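Fumarate reductase iron-sulfur subunit (Mycolicibacterium smegmatis, PDB 7D6V) is the iron-sulfur subunit of a mycobacterial succinate dehydrogenase, probably carrying electrons from the catalytic subunit toward quinone through [2Fe-2S], [4Fe-4S] and [3Fe-4S] clusters. Local coordinates at residues Leu8-Gly13 and His21-Glu26; Gln140-Cys145 and Glu215-Thr220; Glu147-Gln152 and Gly170-Met175. All blocks are in the same frame, centred on the assembly; numbering follows the deposited sequence.

In the fold
From the N terminus, strand 4-14 turns back at once into strand 17-27, and contact 1 (8-13 with 21-26) closes that short hairpin in the [2Fe-2S] domain. The chain then passes the [2Fe-2S] site and reaches helix 133-142, where contact 2 opens. Its loop spans about 70 residues before Glu215-Thr220 returns to close it. Contact 3 (147-152 with 170-175) is nested inside that loop and joins the cysteine-rich turn to helix 171-181. Contacts 2 and 3 touch directly, for instance through Cys145 and Met175, and share the [4Fe-4S] cluster. Contact 1 lies apart, its centre about 29 Å from that of contact 3.

Contact 1 (Leu8-Gly13 and His21-Glu26); sequences LRVWRG and HDYTVE
Arg12 on strand 8-13 reaches over to His21 and Tyr23 of the returning strand, and its side chain can be traced atom by atom. CB starts beside the imidazole, 3.5 Å from His21 ND1. CG follows at 3.4 Å from the same His21 ND1, approaching the ring obliquely. From there the chain curls, with bends at chi2 (-68°) and chi3 that steer it from the histidine toward the tyrosine. CD passes 3.9 Å from Tyr23 OH, and the tip finishes the reach: NH2 of Arg12 donates to Tyr23 OH at 3.1 Å. That bond is bent, 139° at the hydrogen, and the oxygen sits a little off the edge of the guanidinium plane. NE forms a salt bridge to Asp100, so NE and NH2 of the guanidinium have different partners.

Backbone pairing lies behind this. Leu8 and Tyr23 form an antiparallel hydrogen-bonded pair, with Leu8 N to Tyr23 O at 2.9 Å and Tyr23 N to Leu8 O at 3.0 Å. His21 N adds a bond to Val10 O. The two short segments run antiparallel but splay, their N-to-C directions 135° apart.

Leu8 and Val25 meet by their methyls, CD1 of Leu8 to CG2 of Val25 at 3.8 Å, and both rest on Ile36 of helix 33-43. Arg9 and Asp22, on the other face, run side by side; the aspartate OD1 touches the aliphatic CG of Arg9, while the charged ends stay apart. Trp11 turns away from the hairpin partner and bonds through NE1 to Gln20 O of the membrane anchor subunit. A beta hairpin backed by a helix in this way is the opening of the beta-grasp fold of plant-type [2Fe-2S] ferredoxin domains.

Contact 2 (Gln140-Cys145 and Glu215-Thr220); sequences QEFRKC and EHIKIT. With SF4 (iron/sulfur cluster), chain F; F3S (Fe3-s4 cluster), chain G.
Glu141, in the last turn of helix 133-142, accepts the backbone N-H of Lys218 on its OE1. The bond from Lys218 N to Glu141 OE1 is 3.2 Å and nearly straight, 165° at the hydrogen. CG of the glutamate stands anti to the backbone N (chi1 -167°), which carries the carboxylate out toward the second segment. The other oxygen, OE2, takes a hydrogen bond from Asn222 ND2, so both oxygens are engaged. Because Lys218 is the N-cap residue of helix 219-235, the carboxylate lies by a helix start, whose dipole would be expected to favour its charged form. The lysine's own amine leads away: Lys218 NZ is 6.6 Å from Glu141 OE1 and makes no ion pair with it.

Lys144 NZ gives a weak hydrogen bond to Glu215 O at 3.3 Å. It does not pair with the carboxylate of the same residue, since Lys144 NZ is 5.8 Å from Glu215 OE2.

The two segments belong to the 4Fe-4S dicluster domain, in which Cys145 opens the CxxCxxCxxxC run and Cys213-Pro214, just ahead of Glu215, brings in the more distant cysteine. Cys145 SG binds an iron of the [4Fe-4S] cluster, FE3, at 2.4 Å, at the end of a type I turn that starts at Phe142. Ile217 supplies the apolar part of the contact. Its CG2 meets the edge of the Phe142 ring, 4.0 Å from CD1 of Phe142, and its CD1 rests 3.8 Å from Cys145 CB. Arg143 faces the other way, in a salt bridge with Glu139 of subunit A. Farther along, Thr220 OG1 is hydrogen-bonded to Thr210 OG1 beside the [3Fe-4S] cluster.

Contact 3 (Glu147-Gln152 and Gly170-Met175); sequences ECFLCQ and GPRFHM. With SF4 (iron/sulfur cluster), chain F; F3S (Fe3-s4 cluster), chain G.
The CxxCxxC turn that holds the [4Fe-4S] cluster packs here against the start of helix 171-181, with Cys151 on Pro171 and Gln152 on the first turn. Cys151 SG binds an iron, FE1, at 2.4 Å, while its CB touches Pro171 CG at 3.6 Å. The same proline puts its CB against the [3Fe-4S] cluster, 3.4 Å from sulfur S3. Pro171 thus touches a [4Fe-4S] ligand on one hand and the [3Fe-4S] cluster on the other, in keeping with the dicluster family.

Gln152 bends at chi2 (-87°) so that OE1 lies over the N-terminal end of the helix. There Gln152 OE1 accepts Arg172 N at 2.8 Å, the donor tilted from the carbonyl plane. NE2 of the amide is used too, by Asn108 OD1 and Ala169 O, and it lies at the edge of the Phe173 ring, the two planes nearly perpendicular.

Arg172 CD touches two rings, over the centre of Phe173 and at the edge of Phe149, 4.5 Å from CE1 of Phe149. The guanidinium of Arg172 forms a buried salt bridge: Arg172 NE meets Glu147 OE2 at 3.2 Å on the anti side of the carboxylate, and NH1 adds a weak bond to the same oxygen. The carboxylate and guanidinium planes stand 82° apart. Glu147 OE1 is bonded by Gln145 NE2 of subunit A.

Contact 1 (Leu8-Gly13 and His21-Glu26)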
loop_
_atom_site.group_PDB
_atom_site.type_symbol
_atom_site.label_atom_id
_atom_site.label_comp_id
_atom_site.label_asym_id
_atom_site.label_seq_id
_atom_site.Cartn_x
_atom_site.Cartn_y
_atom_site.Cartn_z
ATOM N N LEU B 8 -20.634 -19.309 -3.590
ATOM C CA LEU B 8 -20.236 -18.072 -4.240
ATOM C C LEU B 8 -21.176 -17.770 -5.400
ATOM O O LEU B 8 -21.817 -18.661 -5.960
ATOM C CB LEU B 8 -18.797 -18.158 -4.748
ATOM C CG LEU B 8 -17.685 -18.277 -3.711
ATOM C CD1 LEU B 8 -16.355 -18.490 -4.405
ATOM C CD2 LEU B 8 -17.639 -17.041 -2.839
ATOM N N ARG B 9 -21.261 -16.488 -5.747
ATOM C CA ARG B 9 -22.141 -16.029 -6.812
ATOM C C ARG B 9 -21.368 -15.020 -7.673
ATOM O O ARG B 9 -21.748 -13.867 -7.839
ATOM C CB ARG B 9 -23.452 -15.492 -6.234
ATOM C CG ARG B 9 -24.476 -15.113 -7.278
ATOM C CD ARG B 9 -25.785 -14.600 -6.692
ATOM N NE ARG B 9 -25.661 -13.322 -6.004
ATOM C CZ ARG B 9 -26.631 -12.775 -5.281
ATOM N NH1 ARG B 9 -27.792 -13.399 -5.160
ATOM N NH2 ARG B 9 -26.448 -11.605 -4.686
ATOM N N VAL B 10 -20.208 -15.455 -8.176
ATOM C CA VAL B 10 -19.274 -14.583 -8.886
ATOM C C VAL B 10 -19.870 -14.083 -10.198
ATOM O O VAL B 10 -20.530 -14.830 -10.932
ATOM C CB VAL B 10 -17.957 -15.339 -9.132
ATOM C CG1 VAL B 10 -16.991 -14.508 -9.957
ATOM C CG2 VAL B 10 -17.328 -15.749 -7.816
ATOM N N TRP B 11 -19.619 -12.807 -10.507
ATOM C CA TRP B 11 -20.095 -12.190 -11.742
ATOM C C TRP B 11 -19.175 -12.533 -12.912
ATOM O O TRP B 11 -17.955 -12.373 -12.820
ATOM C CB TRP B 11 -20.178 -10.672 -11.575
ATOM C CG TRP B 11 -20.815 -9.953 -12.733
ATOM C CD1 TRP B 11 -22.136 -9.662 -12.885
ATOM C CD2 TRP B 11 -20.157 -9.436 -13.898
ATOM N NE1 TRP B 11 -22.343 -9.000 -14.067
ATOM C CE2 TRP B 11 -21.144 -8.851 -14.709
ATOM C CE3 TRP B 11 -18.830 -9.417 -14.334
ATOM C CZ2 TRP B 11 -20.846 -8.251 -15.927
ATOM C CZ3 TRP B 11 -18.539 -8.824 -15.541
ATOM C CH2 TRP B 11 -19.540 -8.250 -16.325
ATOM N N ARG B 12 -19.762 -12.995 -14.016
ATOM C CA ARG B 12 -19.025 -13.341 -15.225
ATOM C C ARG B 12 -19.549 -12.533 -16.404
ATOM O O ARG B 12 -20.754 -12.314 -16.528
ATOM C CB ARG B 12 -19.139 -14.838 -15.552
ATOM C CG ARG B 12 -18.844 -15.780 -14.408
ATOM C CD ARG B 12 -17.388 -15.750 -13.994
ATOM N NE ARG B 12 -16.473 -15.827 -15.128
ATOM C CZ ARG B 12 -15.963 -16.955 -15.609
ATOM N NH1 ARG B 12 -15.135 -16.923 -16.640
ATOM N NH2 ARG B 12 -16.289 -18.118 -15.068
ATOM N N GLY B 13 -18.647 -12.100 -17.269
ATOM C CA GLY B 13 -19.031 -11.393 -18.473
ATOM C C GLY B 13 -17.955 -10.415 -18.891
ATOM O O GLY B 13 -16.831 -10.452 -18.403
ATOM N N HIS B 21 -22.925 -16.029 -11.549
ATOM C CA HIS B 21 -22.876 -17.476 -11.694
ATOM C C HIS B 21 -22.658 -18.120 -10.333
ATOM O O HIS B 21 -21.899 -17.607 -9.509
ATOM C CB HIS B 21 -21.766 -17.895 -12.661
ATOM C CG HIS B 21 -22.127 -17.720 -14.102
ATOM N ND1 HIS B 21 -22.135 -16.491 -14.724
ATOM C CD2 HIS B 21 -22.498 -18.619 -15.043
ATOM C CE1 HIS B 21 -22.493 -16.640 -15.985
ATOM N NE2 HIS B 21 -22.719 -17.922 -16.205
ATOM N N ASP B 22 -23.314 -19.255 -10.110
ATOM C CA ASP B 22 -23.291 -19.942 -8.826
ATOM C C ASP B 22 -22.218 -21.024 -8.833
ATOM O O ASP B 22 -22.267 -21.946 -9.652
ATOM C CB ASP B 22 -24.659 -20.549 -8.518
ATOM C CG ASP B 22 -25.683 -19.506 -8.124
ATOM O OD1 ASP B 22 -25.292 -18.478 -7.535
ATOM O OD2 ASP B 22 -26.882 -19.711 -8.398
ATOM N N TYR B 23 -21.261 -20.913 -7.915
ATOM C CA TYR B 23 -20.200 -21.896 -7.752
ATOM C C TYR B 23 -20.151 -22.369 -6.305
ATOM O O TYR B 23 -20.458 -21.616 -5.380
ATOM C CB TYR B 23 -18.837 -21.319 -8.150
ATOM C CG TYR B 23 -18.766 -20.825 -9.574
ATOM C CD1 TYR B 23 -18.753 -19.468 -9.858
ATOM C CD2 TYR B 23 -18.706 -21.716 -10.633
ATOM C CE1 TYR B 23 -18.688 -19.015 -11.157
ATOM C CE2 TYR B 23 -18.640 -21.273 -11.929
ATOM C CZ TYR B 23 -18.630 -19.923 -12.188
ATOM O OH TYR B 23 -18.564 -19.482 -13.489
ATOM N N THR B 24 -19.760 -23.629 -6.117
ATOM C CA THR B 24 -19.597 -24.221 -4.793
ATOM C C THR B 24 -18.129 -24.567 -4.585
ATOM O O THR B 24 -17.578 -25.395 -5.314
ATOM C CB THR B 24 -20.465 -25.471 -4.631
ATOM O OG1 THR B 24 -21.840 -25.132 -4.839
ATOM C CG2 THR B 24 -20.300 -26.054 -3.239
ATOM N N VAL B 25 -17.505 -23.942 -3.587
ATOM C CA VAL B 25 -16.078 -24.096 -3.333
ATOM C C VAL B 25 -15.868 -24.493 -1.879
ATOM O O VAL B 25 -16.638 -24.116 -0.991
ATOM C CB VAL B 25 -15.293 -22.804 -3.660
ATOM C CG1 VAL B 25 -13.797 -23.066 -3.673
ATOM C CG2 VAL B 25 -15.742 -22.222 -4.988
ATOM N N GLU B 26 -14.807 -25.261 -1.641
ATOM C CA GLU B 26 -14.433 -25.676 -0.297
ATOM C C GLU B 26 -13.670 -24.564 0.412
ATOM O O GLU B 26 -12.710 -24.014 -0.133
ATOM C CB GLU B 26 -13.583 -26.941 -0.370
ATOM C CG GLU B 26 -13.099 -27.456 0.962
ATOM C CD GLU B 26 -11.760 -28.157 0.851
ATOM O OE1 GLU B 26 -10.735 -27.458 0.714
ATOM O OE2 GLU B 26 -11.733 -29.405 0.900
#

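Contact 2 (Gln140-Cys145 and Glu215-Thr220)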
loop_
_atom_site.group_PDB
_atom_site.type_symbol
_atom_site.label_atom_id
_atom_site.label_comp_id
_atom_site.label_asym_id
_atom_site.label_seq_id
_atom_site.Cartn_x
_atom_site.Cartn_y
_atom_site.Cartn_z
ATOM N N GLN B 140 2.926 12.580 5.480
ATOM C CA GLN B 140 3.305 11.182 5.612
ATOM C C GLN B 140 2.087 10.300 5.819
ATOM O O GLN B 140 2.092 9.134 5.411
ATOM C CB GLN B 140 4.285 11.016 6.770
ATOM C CG GLN B 140 5.728 11.212 6.383
ATOM C CD GLN B 140 6.678 10.771 7.466
ATOM O OE1 GLN B 140 6.297 10.649 8.626
ATOM N NE2 GLN B 140 7.927 10.538 7.097
ATOM N N GLU B 141 1.045 10.828 6.462
ATOM C CA GLU B 141 -0.190 10.055 6.585
ATOM C C GLU B 141 -0.791 9.755 5.218
ATOM O O GLU B 141 -1.237 8.633 4.956
ATOM C CB GLU B 141 -1.206 10.786 7.454
ATOM C CG GLU B 141 -2.358 9.888 7.870
ATOM C CD GLU B 141 -3.669 10.629 7.993
ATOM O OE1 GLU B 141 -4.722 9.964 8.074
ATOM O OE2 GLU B 141 -3.647 11.877 8.015
ATOM N N PHE B 142 -0.817 10.750 4.329
ATOM C CA PHE B 142 -1.380 10.539 3.002
ATOM C C PHE B 142 -0.467 9.714 2.109
ATOM O O PHE B 142 -0.944 9.124 1.135
ATOM C CB PHE B 142 -1.682 11.876 2.327
ATOM C CG PHE B 142 -2.464 12.824 3.182
ATOM C CD1 PHE B 142 -3.518 12.374 3.956
ATOM C CD2 PHE B 142 -2.151 14.169 3.207
ATOM C CE1 PHE B 142 -4.236 13.247 4.740
ATOM C CE2 PHE B 142 -2.867 15.045 3.989
ATOM C CZ PHE B 142 -3.909 14.585 4.756
ATOM N N ARG B 143 0.830 9.667 2.407
ATOM C CA ARG B 143 1.715 8.825 1.608
ATOM C C ARG B 143 1.547 7.339 1.901
ATOM O O ARG B 143 2.233 6.527 1.274
ATOM C CB ARG B 143 3.176 9.220 1.819
ATOM C CG ARG B 143 3.493 10.666 1.515
ATOM C CD ARG B 143 3.728 10.885 0.043
ATOM N NE ARG B 143 5.020 10.368 -0.391
ATOM C CZ ARG B 143 5.405 10.311 -1.660
ATOM N NH1 ARG B 143 4.601 10.746 -2.615
ATOM N NH2 ARG B 143 6.594 9.821 -1.973
ATOM N N LYS B 144 0.665 6.962 2.827
ATOM C CA LYS B 144 0.370 5.561 3.095
ATOM C C LYS B 144 -0.512 4.929 2.031
ATOM O O LYS B 144 -0.737 3.717 2.079
ATOM C CB LYS B 144 -0.318 5.412 4.454
ATOM C CG LYS B 144 0.607 5.460 5.650
ATOM C CD LYS B 144 -0.161 5.816 6.907
ATOM C CE LYS B 144 -1.316 4.860 7.127
ATOM N NZ LYS B 144 -2.483 5.529 7.766
ATOM N N CYS B 145 -1.049 5.735 1.128
ATOM C CA CYS B 145 -2.012 5.258 0.136
ATOM C C CYS B 145 -1.631 4.249 -0.954
ATOM O O CYS B 145 -1.010 4.614 -1.952
ATOM C CB CYS B 145 -2.700 6.460 -0.525
ATOM S SG CYS B 145 -3.340 6.134 -2.184
ATOM N N GLU B 215 -6.219 1.333 4.235
ATOM C CA GLU B 215 -5.109 1.902 4.980
ATOM C C GLU B 215 -5.566 2.774 6.138
ATOM O O GLU B 215 -4.719 3.283 6.878
ATOM C CB GLU B 215 -4.214 2.713 4.043
ATOM C CG GLU B 215 -3.569 1.884 2.952
ATOM C CD GLU B 215 -2.864 0.661 3.494
ATOM O OE1 GLU B 215 -3.163 -0.455 3.027
ATOM O OE2 GLU B 215 -2.011 0.815 4.391
ATOM N N HIS B 216 -6.877 2.952 6.308
ATOM C CA HIS B 216 -7.447 3.719 7.415
ATOM C C HIS B 216 -6.939 5.158 7.420
ATOM O O HIS B 216 -6.665 5.736 8.473
ATOM C CB HIS B 216 -7.177 3.036 8.754
ATOM C CG HIS B 216 -7.534 1.584 8.767
ATOM N ND1 HIS B 216 -8.828 1.137 8.606
ATOM C CD2 HIS B 216 -6.768 0.477 8.905
ATOM C CE1 HIS B 216 -8.843 -0.183 8.651
ATOM N NE2 HIS B 216 -7.606 -0.608 8.831
ATOM N N ILE B 217 -6.808 5.735 6.234
ATOM C CA ILE B 217 -6.477 7.148 6.104
ATOM C C ILE B 217 -7.733 7.969 6.363
ATOM O O ILE B 217 -8.810 7.663 5.837
ATOM C CB ILE B 217 -5.893 7.446 4.715
ATOM C CG1 ILE B 217 -4.731 6.500 4.411
ATOM C CG2 ILE B 217 -5.444 8.896 4.624
ATOM C CD1 ILE B 217 -4.217 6.600 3.000
ATOM N N LYS B 218 -7.603 9.008 7.185
ATOM C CA LYS B 218 -8.717 9.900 7.502
ATOM C C LYS B 218 -8.895 10.889 6.351
ATOM O O LYS B 218 -8.571 12.074 6.442
ATOM C CB LYS B 218 -8.464 10.620 8.818
ATOM C CG LYS B 218 -8.327 9.708 10.018
ATOM C CD LYS B 218 -9.637 9.042 10.363
ATOM C CE LYS B 218 -9.475 8.134 11.563
ATOM N NZ LYS B 218 -9.203 8.918 12.799
ATOM N N ILE B 219 -9.429 10.371 5.242
ATOM C CA ILE B 219 -9.452 11.133 3.995
ATOM C C ILE B 219 -10.276 12.404 4.152
ATOM O O ILE B 219 -9.834 13.499 3.788
ATOM C CB ILE B 219 -9.977 10.258 2.843
ATOM C CG1 ILE B 219 -9.180 8.956 2.756
ATOM C CG2 ILE B 219 -9.925 11.020 1.533
ATOM C CD1 ILE B 219 -9.745 7.957 1.786
ATOM N N THR B 220 -11.485 12.282 4.696
ATOM C CA THR B 220 -12.366 13.440 4.785
ATOM C C THR B 220 -11.890 14.424 5.847
ATOM O O THR B 220 -11.829 15.633 5.601
ATOM C CB THR B 220 -13.796 12.988 5.070
ATOM O OG1 THR B 220 -14.139 11.918 4.185
ATOM C CG2 THR B 220 -14.767 14.130 4.858
HETATM FE FE1 SF4 F . -8.392 5.523 -1.746
HETATM FE FE2 SF4 F . -7.218 4.568 0.867
HETATM FE FE3 SF4 F . -5.408 5.147 -1.480
HETATM FE FE4 SF4 F . -7.234 2.742 -1.538
HETATM S S1 SF4 F . -5.734 3.466 -0.203
HETATM S S2 SF4 F . -6.908 4.422 -2.815
HETATM S S3 SF4 F . -8.718 3.843 -0.468
HETATM S S4 SF4 F . -6.892 6.248 -0.411
HETATM FE FE1 F3S G . -16.198 10.773 -1.776
HETATM FE FE3 F3S G . -15.386 11.167 0.755
HETATM FE FE4 F3S G . -16.224 13.305 -0.644
HETATM S S1 F3S G . -16.839 9.645 0.025
HETATM S S2 F3S G . -17.787 12.425 -2.021
HETATM S S3 F3S G . -14.373 12.009 -1.135
HETATM S S4 F3S G . -16.477 12.987 1.577
#

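Contact 3 (Glu147-Gln152 and Gly170-Met175)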
loop_
_atom_site.group_PDB
_atom_site.type_symbol
_atom_site.label_atom_id
_atom_site.label_comp_id
_atom_site.label_asym_id
_atom_site.label_seq_id
_atom_site.Cartn_x
_atom_site.Cartn_y
_atom_site.Cartn_z
ATOM N N GLU B 147 -2.523 2.490 -4.089
ATOM C CA GLU B 147 -3.506 2.995 -5.035
ATOM C C GLU B 147 -4.480 1.892 -5.425
ATOM O O GLU B 147 -4.423 1.352 -6.533
ATOM C CB GLU B 147 -2.808 3.590 -6.254
ATOM C CG GLU B 147 -2.202 4.948 -5.972
ATOM C CD GLU B 147 -1.477 5.525 -7.162
ATOM O OE1 GLU B 147 -0.994 4.742 -8.004
ATOM O OE2 GLU B 147 -1.389 6.765 -7.257
ATOM N N CYS B 148 -5.403 1.586 -4.519
ATOM C CA CYS B 148 -6.417 0.569 -4.767
ATOM C C CYS B 148 -7.595 1.186 -5.517
ATOM O O CYS B 148 -8.241 0.526 -6.331
ATOM C CB CYS B 148 -6.891 -0.051 -3.453
ATOM S SG CYS B 148 -8.246 0.840 -2.653
ATOM N N PHE B 149 -7.866 2.457 -5.234
ATOM C CA PHE B 149 -8.957 3.184 -5.878
ATOM C C PHE B 149 -10.327 2.737 -5.388
ATOM O O PHE B 149 -11.331 2.935 -6.077
ATOM C CB PHE B 149 -8.866 3.070 -7.402
ATOM C CG PHE B 149 -7.524 3.450 -7.954
ATOM C CD1 PHE B 149 -6.923 4.641 -7.587
ATOM C CD2 PHE B 149 -6.856 2.611 -8.824
ATOM C CE1 PHE B 149 -5.689 4.991 -8.086
ATOM C CE2 PHE B 149 -5.622 2.957 -9.327
ATOM C CZ PHE B 149 -5.038 4.150 -8.958
ATOM N N LEU B 150 -10.394 2.144 -4.195
ATOM C CA LEU B 150 -11.688 1.807 -3.614
ATOM C C LEU B 150 -12.458 3.066 -3.240
ATOM O O LEU B 150 -13.688 3.111 -3.364
ATOM C CB LEU B 150 -11.499 0.906 -2.396
ATOM C CG LEU B 150 -11.091 -0.542 -2.668
ATOM C CD1 LEU B 150 -10.737 -1.250 -1.375
ATOM C CD2 LEU B 150 -12.183 -1.286 -3.404
ATOM N N CYS B 151 -11.723 4.102 -2.846
ATOM C CA CYS B 151 -12.327 5.381 -2.510
ATOM C C CYS B 151 -12.955 5.944 -3.780
ATOM O O CYS B 151 -14.099 6.399 -3.769
ATOM C CB CYS B 151 -11.276 6.348 -1.964
ATOM S SG CYS B 151 -9.969 6.773 -3.137
ATOM N N GLN B 152 -12.199 5.908 -4.877
ATOM C CA GLN B 152 -12.700 6.385 -6.159
ATOM C C GLN B 152 -13.916 5.587 -6.598
ATOM O O GLN B 152 -14.855 6.137 -7.182
ATOM C CB GLN B 152 -11.599 6.296 -7.212
ATOM C CG GLN B 152 -10.290 6.929 -6.801
ATOM C CD GLN B 152 -10.235 8.404 -7.120
ATOM O OE1 GLN B 152 -10.172 9.238 -6.225
ATOM N NE2 GLN B 152 -10.253 8.734 -8.401
ATOM N N GLY B 170 -11.775 12.995 -7.628
ATOM C CA GLY B 170 -11.973 11.890 -6.727
ATOM C C GLY B 170 -11.246 12.073 -5.413
ATOM O O GLY B 170 -10.363 12.923 -5.275
ATOM N N PRO B 171 -11.619 11.273 -4.412
ATOM C CA PRO B 171 -10.971 11.395 -3.094
ATOM C C PRO B 171 -9.465 11.201 -3.119
ATOM O O PRO B 171 -8.747 11.932 -2.427
ATOM C CB PRO B 171 -11.656 10.297 -2.267
ATOM C CG PRO B 171 -12.481 9.498 -3.232
ATOM C CD PRO B 171 -12.782 10.377 -4.380
ATOM N N ARG B 172 -8.964 10.242 -3.901
ATOM C CA ARG B 172 -7.536 9.941 -3.875
ATOM C C ARG B 172 -6.713 11.133 -4.340
ATOM O O ARG B 172 -5.689 11.467 -3.735
ATOM C CB ARG B 172 -7.243 8.712 -4.739
ATOM C CG ARG B 172 -5.840 8.143 -4.584
ATOM C CD ARG B 172 -4.908 8.649 -5.675
ATOM N NE ARG B 172 -3.514 8.294 -5.437
ATOM C CZ ARG B 172 -2.717 8.907 -4.569
ATOM N NH1 ARG B 172 -1.463 8.507 -4.425
ATOM N NH2 ARG B 172 -3.170 9.914 -3.842
ATOM N N PHE B 173 -7.160 11.814 -5.384
ATOM C CA PHE B 173 -6.346 12.870 -5.962
ATOM C C PHE B 173 -6.545 14.215 -5.281
ATOM O O PHE B 173 -5.622 15.032 -5.268
ATOM C CB PHE B 173 -6.616 12.940 -7.459
ATOM C CG PHE B 173 -6.167 11.712 -8.173
ATOM C CD1 PHE B 173 -4.821 11.476 -8.373
ATOM C CD2 PHE B 173 -7.078 10.755 -8.573
ATOM C CE1 PHE B 173 -4.397 10.333 -8.996
ATOM C CE2 PHE B 173 -6.655 9.609 -9.197
ATOM C CZ PHE B 173 -5.314 9.398 -9.407
ATOM N N HIS B 174 -7.697 14.447 -4.656
ATOM C CA HIS B 174 -7.792 15.586 -3.753
ATOM C C HIS B 174 -6.957 15.360 -2.499
ATOM O O HIS B 174 -6.368 16.309 -1.966
ATOM C CB HIS B 174 -9.253 15.859 -3.410
ATOM C CG HIS B 174 -10.016 16.496 -4.528
ATOM N ND1 HIS B 174 -9.787 17.790 -4.941
ATOM C CD2 HIS B 174 -10.986 16.009 -5.337
ATOM C CE1 HIS B 174 -10.590 18.077 -5.948
ATOM N NE2 HIS B 174 -11.328 17.013 -6.208
ATOM N N MET B 175 -6.862 14.112 -2.036
ATOM C CA MET B 175 -5.921 13.788 -0.971
ATOM C C MET B 175 -4.484 14.019 -1.419
ATOM O O MET B 175 -3.644 14.466 -0.634
ATOM C CB MET B 175 -6.120 12.341 -0.521
ATOM C CG MET B 175 -5.263 11.931 0.658
ATOM S SD MET B 175 -5.313 10.163 0.974
ATOM C CE MET B 175 -4.503 9.539 -0.491
HETATM FE FE1 SF4 F . -8.392 5.523 -1.746
HETATM FE FE2 SF4 F . -7.218 4.568 0.867
HETATM FE FE3 SF4 F . -5.408 5.147 -1.480
HETATM FE FE4 SF4 F . -7.234 2.742 -1.538
HETATM S S1 SF4 F . -5.734 3.466 -0.203
HETATM S S2 SF4 F . -6.908 4.422 -2.815
HETATM S S3 SF4 F . -8.718 3.843 -0.468
HETATM S S4 SF4 F . -6.892 6.248 -0.411
HETATM FE FE1 F3S G . -16.198 10.773 -1.776
HETATM FE FE3 F3S G . -15.386 11.167 0.755
HETATM FE FE4 F3S G . -16.224 13.305 -0.644
HETATM S S1 F3S G . -16.839 9.645 0.025
HETATM S S2 F3S G . -17.787 12.425 -2.021
HETATM S S3 F3S G . -14.373 12.009 -1.135
HETATM S S4 F3S G . -16.477 12.987 1.577
#